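Local atomic coordinates of cytochrome c (PDB entry 3A9F), a protein that carries electrons through a single heme c as the electron carrier domain of the cytochrome cz subunit of the green bacterial photosynthetic reaction centre. Residues Q60-L63 / I64-M68; D49-R52 / T53-K57. One frame throughout, in Å; residues are numbered along the deposited sequence. Where two conformers were deposited one is given.

Interaction 1: Q60-L63 / I64-M68. With HEC (heme c), chain C.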
ATOM      1  N   GLN A  60      -5.503  -5.072   7.567  1.00 26.42           N
ATOM      2  CA  GLN A  60      -5.062  -3.777   8.068  1.00 25.80           C
ATOM      3  C   GLN A  60      -4.045  -3.111   7.127  1.00 24.25           C
ATOM      4  O   GLN A  60      -3.112  -2.428   7.567  1.00 23.82           O
ATOM      5  CB  GLN A  60      -4.510  -3.924   9.490  1.00 26.05           C
ATOM      6  CG  GLN A  60      -5.595  -4.316  10.501  1.00 29.11           C
ATOM      7  CD  GLN A  60      -5.056  -4.437  11.905  1.00 34.03           C
ATOM      8  OE1 GLN A  60      -5.288  -3.566  12.741  1.00 37.29           O
ATOM      9  NE2 GLN A  60      -4.328  -5.516  12.173  1.00 36.66           N
ATOM     10  N   VAL A  61      -4.248  -3.280   5.820  1.00 22.32           N
ATOM     11  CA  VAL A  61      -3.380  -2.644   4.822  1.00 21.36           C
ATOM     12  C   VAL A  61      -3.457  -1.114   4.909  1.00 21.11           C
ATOM     13  O   VAL A  61      -2.425  -0.436   4.892  1.00 20.29           O
ATOM     14  CB  VAL A  61      -3.738  -3.142   3.402  1.00 21.18           C
ATOM     15  CG1 VAL A  61      -3.007  -2.318   2.347  1.00 20.95           C
ATOM     16  CG2 VAL A  61      -3.440  -4.648   3.261  1.00 22.74           C
ATOM     17  N   ASN A  62      -4.662  -0.557   4.995  1.00 21.21           N
ATOM     18  CA  ASN A  62      -4.776   0.895   5.069  1.00 21.42           C
ATOM     19  C   ASN A  62      -4.112   1.450   6.322  1.00 21.93           C
ATOM     20  O   ASN A  62      -3.477   2.498   6.276  1.00 21.51           O
ATOM     21  CB  ASN A  62      -6.233   1.354   4.996  1.00 21.62           C
ATOM     22  CG  ASN A  62      -6.340   2.841   4.815  1.00 21.27           C
ATOM     23  OD1 ASN A  62      -5.833   3.393   3.832  1.00 23.58           O
ATOM     24  ND2 ASN A  62      -6.975   3.514   5.765  1.00 23.77           N
ATOM     25  N   LEU A  63      -4.238   0.727   7.436  1.00 22.68           N
ATOM     26  CA  LEU A  63      -3.577   1.116   8.672  1.00 23.01           C
ATOM     27  C   LEU A  63      -2.096   1.399   8.450  1.00 22.41           C
ATOM     28  O   LEU A  63      -1.593   2.469   8.818  1.00 22.22           O
ATOM     29  CB  LEU A  63      -3.758   0.029   9.744  1.00 24.10           C
ATOM     30  CG  LEU A  63      -3.132   0.313  11.110  1.00 26.94           C
ATOM     31  CD1 LEU A  63      -3.920   1.394  11.837  1.00 31.55           C
ATOM     32  CD2 LEU A  63      -3.080  -0.957  11.952  1.00 30.06           C
ATOM     33  N   ILE A  64      -1.394   0.446   7.849  1.00 21.10           N
ATOM     34  CA  ILE A  64       0.045   0.615   7.710  1.00 20.32           C
ATOM     35  C   ILE A  64       0.393   1.662   6.632  1.00 19.04           C
ATOM     36  O   ILE A  64       1.351   2.437   6.804  1.00 19.26           O
ATOM     37  CB  ILE A  64       0.802  -0.737   7.541  1.00 20.83           C
ATOM     38  CG1 ILE A  64       2.313  -0.553   7.737  1.00 22.02           C
ATOM     39  CG2 ILE A  64       0.517  -1.405   6.207  1.00 21.92           C
ATOM     40  CD1 ILE A  64       2.730  -0.019   9.097  1.00 22.97           C
ATOM     41  N   VAL A  65      -0.381   1.726   5.543  1.00 18.44           N
ATOM     42  CA  VAL A  65      -0.098   2.712   4.486  1.00 17.77           C
ATOM     43  C   VAL A  65      -0.259   4.122   5.046  1.00 18.08           C
ATOM     44  O   VAL A  65       0.584   4.999   4.780  1.00 17.24           O
ATOM     45  CB  VAL A  65      -0.983   2.468   3.263  1.00 17.58           C
ATOM     46  CG1 VAL A  65      -0.857   3.598   2.254  1.00 18.38           C
ATOM     47  CG2 VAL A  65      -0.615   1.118   2.614  1.00 18.18           C
ATOM     48  N   LYS A  66      -1.312   4.332   5.844  1.00 18.79           N
ATOM     49  CA  LYS A  66      -1.544   5.642   6.442  1.00 19.57           C
ATOM     50  C   LYS A  66      -0.469   6.000   7.483  1.00 20.38           C
ATOM     51  O   LYS A  66      -0.086   7.173   7.605  1.00 20.32           O
ATOM     52  CB  LYS A  66      -2.969   5.750   7.014  1.00 20.45           C
ATOM     53  CG  LYS A  66      -4.096   5.641   5.954  1.00 22.41           C
ATOM     54  CD  LYS A  66      -4.116   6.718   4.854  1.00 23.69           C
ATOM     55  CE  LYS A  66      -4.675   8.042   5.351  1.00 24.84           C
ATOM     56  NZ  LYS A  66      -4.778   9.053   4.246  1.00 22.52           N
ATOM     57  N   ARG A  67       0.044   5.003   8.208  1.00 20.24           N
ATOM     58  CA  ARG A  67       1.155   5.245   9.124  0.70 20.99           C
ATOM     59  C   ARG A  67       2.374   5.734   8.353  1.00 19.71           C
ATOM     60  O   ARG A  67       2.994   6.738   8.722  1.00 20.37           O
ATOM     61  CB  ARG A  67       1.497   3.985   9.905  0.70 21.86           C
ATOM     62  CG  ARG A  67       2.502   4.218  10.993  0.70 25.77           C
ATOM     63  CD  ARG A  67       2.591   2.998  11.868  0.70 28.88           C
ATOM     64  NE  ARG A  67       1.331   2.712  12.549  0.70 33.90           N
ATOM     65  CZ  ARG A  67       1.046   1.561  13.147  0.70 36.11           C
ATOM     66  NH1 ARG A  67       1.926   0.571  13.143  0.70 37.35           N
ATOM     67  NH2 ARG A  67      -0.122   1.393  13.745  0.70 37.46           N
ATOM     68  N   MET A  68       2.714   5.040   7.270  1.00 18.48           N
ATOM     69  CA  MET A  68       3.840   5.468   6.444  1.00 17.69           C
ATOM     70  C   MET A  68       3.619   6.866   5.866  1.00 17.34           C
ATOM     71  O   MET A  68       4.529   7.704   5.870  1.00 17.14           O
ATOM     72  CB  MET A  68       4.108   4.440   5.343  1.00 17.87           C
ATOM     73  CG  MET A  68       4.411   3.053   5.885  1.00 18.01           C
ATOM     74  SD  MET A  68       6.004   3.034   6.778  1.00 18.03           S
ATOM     75  CE  MET A  68       5.447   2.104   8.208  1.00 20.14           C
TER
HETATM   76 FE   HEC C 207       7.685   1.931   5.672  1.00 17.24          FE
HETATM   77  CHA HEC C 207       8.500   0.151   8.462  1.00 18.58           C
HETATM   78  CHB HEC C 207       5.651  -0.650   4.646  1.00 18.30           C
HETATM   79  CHC HEC C 207       6.897   3.673   2.852  1.00 16.45           C
HETATM   80  CHD HEC C 207       9.576   4.549   6.752  1.00 16.61           C
HETATM   81  NA  HEC C 207       7.182   0.124   6.409  1.00 17.29           N
HETATM   82  C1A HEC C 207       7.620  -0.433   7.597  1.00 18.98           C
HETATM   83  C2A HEC C 207       6.983  -1.718   7.793  1.00 20.14           C
HETATM   84  C3A HEC C 207       6.174  -1.920   6.735  1.00 19.89           C
HETATM   85  C4A HEC C 207       6.308  -0.795   5.847  1.00 19.07           C
HETATM   86  CMA HEC C 207       5.270  -3.128   6.421  1.00 21.38           C
HETATM   87  CAA HEC C 207       7.199  -2.620   9.020  1.00 22.22           C
HETATM   88  CBA HEC C 207       6.209  -2.221  10.111  1.00 24.40           C
HETATM   89  CGA HEC C 207       6.249  -3.173  11.273  1.00 25.89           C
HETATM   90  O1A HEC C 207       7.342  -3.662  11.633  1.00 26.96           O
HETATM   91  O2A HEC C 207       5.175  -3.440  11.840  1.00 27.95           O
HETATM   92  NB  HEC C 207       6.549   1.558   4.016  1.00 16.18           N
HETATM   93  C1B HEC C 207       5.729   0.458   3.836  1.00 16.69           C
HETATM   94  C2B HEC C 207       4.917   0.681   2.663  1.00 16.32           C
HETATM   95  C3B HEC C 207       5.256   1.887   2.177  1.00 16.36           C
HETATM   96  C4B HEC C 207       6.278   2.455   3.008  1.00 15.82           C
HETATM   97  CMB HEC C 207       3.855  -0.332   2.186  1.00 18.37           C
HETATM   98  CAB HEC C 207       4.691   2.698   1.007  1.00 16.21           C
HETATM   99  CBB HEC C 207       3.247   3.132   1.370  1.00 17.67           C
HETATM  100  NC  HEC C 207       8.167   3.762   4.939  1.00 16.21           N
HETATM  101  C1C HEC C 207       7.760   4.282   3.729  1.00 16.02           C
HETATM  102  C2C HEC C 207       8.375   5.568   3.549  1.00 15.16           C
HETATM  103  C3C HEC C 207       9.159   5.803   4.627  1.00 15.26           C
HETATM  104  C4C HEC C 207       8.997   4.689   5.524  1.00 15.53           C
HETATM  105  CMC HEC C 207       8.231   6.405   2.274  1.00 16.12           C
HETATM  106  CAC HEC C 207      10.068   7.009   4.955  1.00 16.43           C
HETATM  107  CBC HEC C 207       9.335   8.373   4.902  1.00 17.22           C
HETATM  108  ND  HEC C 207       8.843   2.282   7.333  1.00 16.57           N
HETATM  109  C1D HEC C 207       9.509   3.469   7.592  1.00 17.09           C
HETATM  110  C2D HEC C 207      10.159   3.391   8.877  1.00 18.64           C
HETATM  111  C3D HEC C 207       9.835   2.043   9.397  1.00 18.95           C
HETATM  112  C4D HEC C 207       9.016   1.412   8.398  1.00 17.18           C
HETATM  113  CMD HEC C 207      10.973   4.510   9.502  1.00 18.17           C
HETATM  114  CAD HEC C 207      10.293   1.465  10.737  0.60 20.06           C
HETATM  115  CBD HEC C 207       9.411   1.971  11.873  0.60 22.19           C
HETATM  116  CGD HEC C 207       8.063   1.324  11.771  0.60 24.17           C
HETATM  117  O1D HEC C 207       7.973   0.079  11.903  0.60 25.06           O
HETATM  118  O2D HEC C 207       7.082   2.067  11.522  0.60 26.55           O
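Asn62 and Lys66 lie side by side one helical turn apart: the Asn62 amide swings anti to its main-chain nitrogen (chi1 -169°), while Lys66 turns CG anti to its own carbonyl carbon (chi1 -64°), which lays that methylene against the amide; bends at chi2 and chi3 then lead the chain away. Lys66 CG is 3.5 Å from Asn62 OD1 and about as near to ND2, so the methylene meets both ends of the amide. Beyond these bends the ammonium leaves the pair for a salt bridge with Asp78 and a hydrogen bond to Gln69. With the amide cut back to an alanine here, the CG methylene of Lys66 would probably lose its neighbour and the stem would be left freer to turn.

Gln60 is the N-cap of helix 61-70, whose opening turns are regular alpha helix. Val65 N reaches Val61 O at 3.0 Å with an N-H...O angle of 165°, and Lys66 N bonds to Asn62 O equally straight, whereas the first link, Ile64 N to Gln60 O, is weak at 3.4 Å. On the buried side Val61 CG1 lies 4.2 Å from Val65 CG2, and both valines pack on Leu88 of helix 78-91.

The same helix delivers the axial methionine of this c-type cytochrome: Met68 SD binds the heme iron at 2.3 Å, with His42 as the other protein ligand. Its first two torsions carry the sulfur to the metal, and Ile64 CG1 approaches the heme methyl CMA at 4.1 Å.

Interaction 2: D49-R52 / T53-K57; sequences DLFR and TKYKK. With HEC (heme c), chain C.
Lys54 runs out fully extended from the helix, and its carbons pass Leu50 and the Tyr55 ring before its amine meets a heme propionate. Its CB sits 3.2 Å from Leu50 O, the acceptor of its own backbone N-H; CG rests over one face of the Tyr55 ring, 3.7 Å above the plane and offset toward the rim; CD comes 3.9 Å from Leu50 CD2. CE then nears the carboxylate, and NZ hydrogen-bonds HEC O2A at 2.9 Å. The Tyr55 hydroxyl gives the same oxygen a second, shorter bond, OH to O2A 2.6 Å, with O2A at the ring edge and in its plane. Two donors thus grip one propionate oxygen, and the lysine's charge would be expected to favour the ionised carboxylate. Leu50 covers this group with both methyls and also sets CD2 3.6 Å from Tyr55 CE2.

Farther along, the helix widens into a pi-type turn at 53-56. Phe51 O accepts from both Tyr55 N and Lys56 N; the former stands 37° out of the carbonyl plane, the latter lies in it with an N-H...O angle of 169°.

Helix 48-56 lies against two others: Phe51 and Tyr55 pack on Ile64 of helix 61-70, while Arg52 and Lys56 reach the C-terminal Phe92, just past helix 78-91, by a salt bridge and a hydrogen bond.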
ATOM      1  N   ASP A  49       7.533  -9.821   4.067  1.00 27.76           N
ATOM      2  CA  ASP A  49       6.992 -10.943   4.829  1.00 28.87           C
ATOM      3  C   ASP A  49       6.161 -10.454   5.998  1.00 28.62           C
ATOM      4  O   ASP A  49       5.063 -10.959   6.246  1.00 29.26           O
ATOM      5  CB  ASP A  49       8.123 -11.824   5.364  1.00 30.21           C
ATOM      6  CG  ASP A  49       8.864 -12.572   4.270  1.00 33.90           C
ATOM      7  OD1 ASP A  49       8.342 -12.673   3.138  1.00 37.89           O
ATOM      8  OD2 ASP A  49       9.978 -13.080   4.561  1.00 38.44           O
ATOM      9  N   LEU A  50       6.703  -9.480   6.721  1.00 27.97           N
ATOM     10  CA  LEU A  50       6.015  -8.839   7.823  1.00 28.10           C
ATOM     11  C   LEU A  50       4.734  -8.175   7.325  1.00 27.25           C
ATOM     12  O   LEU A  50       3.681  -8.288   7.953  1.00 28.01           O
ATOM     13  CB  LEU A  50       6.932  -7.799   8.459  1.00 28.71           C
ATOM     14  CG  LEU A  50       6.497  -7.068   9.729  1.00 30.91           C
ATOM     15  CD1 LEU A  50       7.726  -6.486  10.375  1.00 33.56           C
ATOM     16  CD2 LEU A  50       5.507  -5.972   9.435  1.00 33.45           C
ATOM     17  N   PHE A  51       4.821  -7.469   6.202  1.00 26.04           N
ATOM     18  CA  PHE A  51       3.632  -6.843   5.654  1.00 25.08           C
ATOM     19  C   PHE A  51       2.512  -7.858   5.446  1.00 25.79           C
ATOM     20  O   PHE A  51       1.363  -7.618   5.835  1.00 25.54           O
ATOM     21  CB  PHE A  51       3.923  -6.124   4.340  1.00 24.34           C
ATOM     22  CG  PHE A  51       2.688  -5.588   3.699  1.00 23.54           C
ATOM     23  CD1 PHE A  51       2.111  -4.411   4.158  1.00 24.26           C
ATOM     24  CD2 PHE A  51       2.035  -6.317   2.705  1.00 23.41           C
ATOM     25  CE1 PHE A  51       0.932  -3.928   3.585  1.00 24.45           C
ATOM     26  CE2 PHE A  51       0.860  -5.837   2.128  1.00 24.08           C
ATOM     27  CZ  PHE A  51       0.309  -4.648   2.576  1.00 24.43           C
ATOM     28  N   ARG A  52       2.849  -8.979   4.815  1.00 26.10           N
ATOM     29  CA  ARG A  52       1.838  -9.995   4.493  1.00 27.81           C
ATOM     30  C   ARG A  52       1.212 -10.585   5.745  1.00 28.79           C
ATOM     31  O   ARG A  52      -0.006 -10.718   5.822  1.00 29.16           O
ATOM     32  CB  ARG A  52       2.430 -11.081   3.593  1.00 28.59           C
ATOM     33  CG  ARG A  52       2.698 -10.618   2.173  1.00 30.08           C
ATOM     34  CD  ARG A  52       3.179 -11.750   1.288  1.00 34.18           C
ATOM     35  NE  ARG A  52       3.461 -11.268  -0.061  1.00 34.97           N
ATOM     36  CZ  ARG A  52       4.679 -11.034  -0.542  1.00 35.43           C
ATOM     37  NH1 ARG A  52       5.761 -11.268   0.197  1.00 35.21           N
ATOM     38  NH2 ARG A  52       4.819 -10.579  -1.782  1.00 35.34           N
ATOM     39  N   THR A  53       2.037 -10.941   6.725  1.00 29.57           N
ATOM     40  CA  THR A  53       1.534 -11.635   7.917  1.00 30.79           C
ATOM     41  C   THR A  53       0.846 -10.692   8.903  1.00 30.44           C
ATOM     42  O   THR A  53      -0.206 -11.018   9.453  1.00 31.57           O
ATOM     43  CB  THR A  53       2.642 -12.435   8.639  1.00 31.68           C
ATOM     44  OG1 THR A  53       3.629 -11.536   9.141  1.00 34.62           O
ATOM     45  CG2 THR A  53       3.300 -13.429   7.693  1.00 33.09           C
ATOM     46  N   LYS A  54       1.417  -9.510   9.106  1.00 29.45           N
ATOM     47  CA  LYS A  54       0.933  -8.599  10.134  1.00 28.54           C
ATOM     48  C   LYS A  54      -0.192  -7.683   9.663  1.00 28.51           C
ATOM     49  O   LYS A  54      -1.044  -7.290  10.458  1.00 29.33           O
ATOM     50  CB  LYS A  54       2.105  -7.784  10.697  1.00 28.97           C
ATOM     51  CG  LYS A  54       1.769  -6.838  11.837  1.00 29.42           C
ATOM     52  CD  LYS A  54       3.051  -6.317  12.488  1.00 29.85           C
ATOM     53  CE  LYS A  54       2.758  -5.303  13.575  1.00 31.12           C
ATOM     54  NZ  LYS A  54       4.037  -4.793  14.166  1.00 32.16           N
ATOM     55  N   TYR A  55      -0.177  -7.312   8.384  1.00 27.00           N
ATOM     56  CA  TYR A  55      -1.117  -6.314   7.884  1.00 26.57           C
ATOM     57  C   TYR A  55      -2.074  -6.850   6.837  1.00 27.14           C
ATOM     58  O   TYR A  55      -3.279  -6.685   6.980  1.00 28.67           O
ATOM     59  CB  TYR A  55      -0.373  -5.063   7.390  1.00 25.69           C
ATOM     60  CG  TYR A  55       0.437  -4.410   8.488  1.00 24.75           C
ATOM     61  CD1 TYR A  55      -0.190  -3.692   9.506  1.00 25.99           C
ATOM     62  CD2 TYR A  55       1.825  -4.530   8.524  1.00 25.83           C
ATOM     63  CE1 TYR A  55       0.543  -3.109  10.540  1.00 25.28           C
ATOM     64  CE2 TYR A  55       2.565  -3.939   9.548  1.00 25.74           C
ATOM     65  CZ  TYR A  55       1.927  -3.223  10.538  1.00 25.98           C
ATOM     66  OH  TYR A  55       2.669  -2.669  11.554  1.00 27.23           O
ATOM     67  N   LYS A  56      -1.559  -7.492   5.795  1.00 27.14           N
ATOM     68  CA  LYS A  56      -2.445  -8.012   4.756  1.00 27.95           C
ATOM     69  C   LYS A  56      -3.369  -9.114   5.267  1.00 28.76           C
ATOM     70  O   LYS A  56      -4.584  -9.064   5.037  1.00 29.31           O
ATOM     71  CB  LYS A  56      -1.670  -8.464   3.520  1.00 27.73           C
ATOM     72  CG  LYS A  56      -2.585  -8.865   2.377  1.00 28.79           C
ATOM     73  CD  LYS A  56      -1.836  -9.011   1.085  1.00 29.18           C
ATOM     74  CE  LYS A  56      -2.777  -9.533   0.024  1.00 30.27           C
ATOM     75  NZ  LYS A  56      -2.302  -9.271  -1.346  1.00 30.86           N
ATOM     76  N   LYS A  57      -2.807 -10.091   5.978  1.00 29.47           N
ATOM     77  CA  LYS A  57      -3.616 -11.215   6.479  1.00 31.09           C
ATOM     78  C   LYS A  57      -4.671 -10.780   7.493  1.00 31.25           C
ATOM     79  O   LYS A  57      -5.700 -11.441   7.640  1.00 32.30           O
ATOM     80  CB  LYS A  57      -2.731 -12.305   7.081  1.00 32.03           C
ATOM     81  CG  LYS A  57      -2.015 -13.159   6.050  1.00 35.72           C
ATOM     82  CD  LYS A  57      -1.566 -14.469   6.671  1.00 40.12           C
ATOM     83  CE  LYS A  57      -0.462 -15.120   5.860  1.00 42.50           C
ATOM     84  NZ  LYS A  57       0.055 -16.331   6.559  1.00 44.62           N
TER
HETATM   85 FE   HEC C 207       7.685   1.931   5.672  1.00 17.24          FE
HETATM   86  CHA HEC C 207       8.500   0.151   8.462  1.00 18.58           C
HETATM   87  CHB HEC C 207       5.651  -0.650   4.646  1.00 18.30           C
HETATM   88  CHC HEC C 207       6.897   3.673   2.852  1.00 16.45           C
HETATM   89  CHD HEC C 207       9.576   4.549   6.752  1.00 16.61           C
HETATM   90  NA  HEC C 207       7.182   0.124   6.409  1.00 17.29           N
HETATM   91  C1A HEC C 207       7.620  -0.433   7.597  1.00 18.98           C
HETATM   92  C2A HEC C 207       6.983  -1.718   7.793  1.00 20.14           C
HETATM   93  C3A HEC C 207       6.174  -1.920   6.735  1.00 19.89           C
HETATM   94  C4A HEC C 207       6.308  -0.795   5.847  1.00 19.07           C
HETATM   95  CMA HEC C 207       5.270  -3.128   6.421  1.00 21.38           C
HETATM   96  CAA HEC C 207       7.199  -2.620   9.020  1.00 22.22           C
HETATM   97  CBA HEC C 207       6.209  -2.221  10.111  1.00 24.40           C
HETATM   98  CGA HEC C 207       6.249  -3.173  11.273  1.00 25.89           C
HETATM   99  O1A HEC C 207       7.342  -3.662  11.633  1.00 26.96           O
HETATM  100  O2A HEC C 207       5.175  -3.440  11.840  1.00 27.95           O
HETATM  101  NB  HEC C 207       6.549   1.558   4.016  1.00 16.18           N
HETATM  102  C1B HEC C 207       5.729   0.458   3.836  1.00 16.69           C
HETATM  103  C2B HEC C 207       4.917   0.681   2.663  1.00 16.32           C
HETATM  104  C3B HEC C 207       5.256   1.887   2.177  1.00 16.36           C
HETATM  105  C4B HEC C 207       6.278   2.455   3.008  1.00 15.82           C
HETATM  106  CMB HEC C 207       3.855  -0.332   2.186  1.00 18.37           C
HETATM  107  CAB HEC C 207       4.691   2.698   1.007  1.00 16.21           C
HETATM  108  CBB HEC C 207       3.247   3.132   1.370  1.00 17.67           C
HETATM  109  NC  HEC C 207       8.167   3.762   4.939  1.00 16.21           N
HETATM  110  C1C HEC C 207       7.760   4.282   3.729  1.00 16.02           C
HETATM  111  C2C HEC C 207       8.375   5.568   3.549  1.00 15.16           C
HETATM  112  C3C HEC C 207       9.159   5.803   4.627  1.00 15.26           C
HETATM  113  C4C HEC C 207       8.997   4.689   5.524  1.00 15.53           C
HETATM  114  CMC HEC C 207       8.231   6.405   2.274  1.00 16.12           C
HETATM  115  CAC HEC C 207      10.068   7.009   4.955  1.00 16.43           C
HETATM  116  CBC HEC C 207       9.335   8.373   4.902  1.00 17.22           C
HETATM  117  ND  HEC C 207       8.843   2.282   7.333  1.00 16.57           N
HETATM  118  C1D HEC C 207       9.509   3.469   7.592  1.00 17.09           C
HETATM  119  C2D HEC C 207      10.159   3.391   8.877  1.00 18.64           C
HETATM  120  C3D HEC C 207       9.835   2.043   9.397  1.00 18.95           C
HETATM  121  C4D HEC C 207       9.016   1.412   8.398  1.00 17.18           C
HETATM  122  CMD HEC C 207      10.973   4.510   9.502  1.00 18.17           C
HETATM  123  CAD HEC C 207      10.293   1.465  10.737  0.60 20.06           C
HETATM  124  CBD HEC C 207       9.411   1.971  11.873  0.60 22.19           C
HETATM  125  CGD HEC C 207       8.063   1.324  11.771  0.60 24.17           C
HETATM  126  O1D HEC C 207       7.973   0.079  11.903  0.60 25.06           O
HETATM  127  O2D HEC C 207       7.082   2.067  11.522  0.60 26.55           O

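From the N terminus, interaction 2 comes first, within helix 48-56, and interaction 1 follows within helix 61-70. Each closes only local helical turns, and because 49-57 ends before 60-68 begins, the two run in series, neither nesting nor crossing. The short connection is tied across by Gln60 N, 2.8 Å from Tyr55 O, a probable hydrogen bond. Beyond it the helices pack: Ile64 CD1 lies 3.6 Å from Tyr55 CZ, and Ile64 CG2 is 3.7 Å from Phe51 CE1. Both reach the same heme, interaction 2 chiefly at a propionate and interaction 1 at the iron, and share its methyl CMA, which Phe51 and Ile64 both approach, joining two consecutive helices around one cofactor.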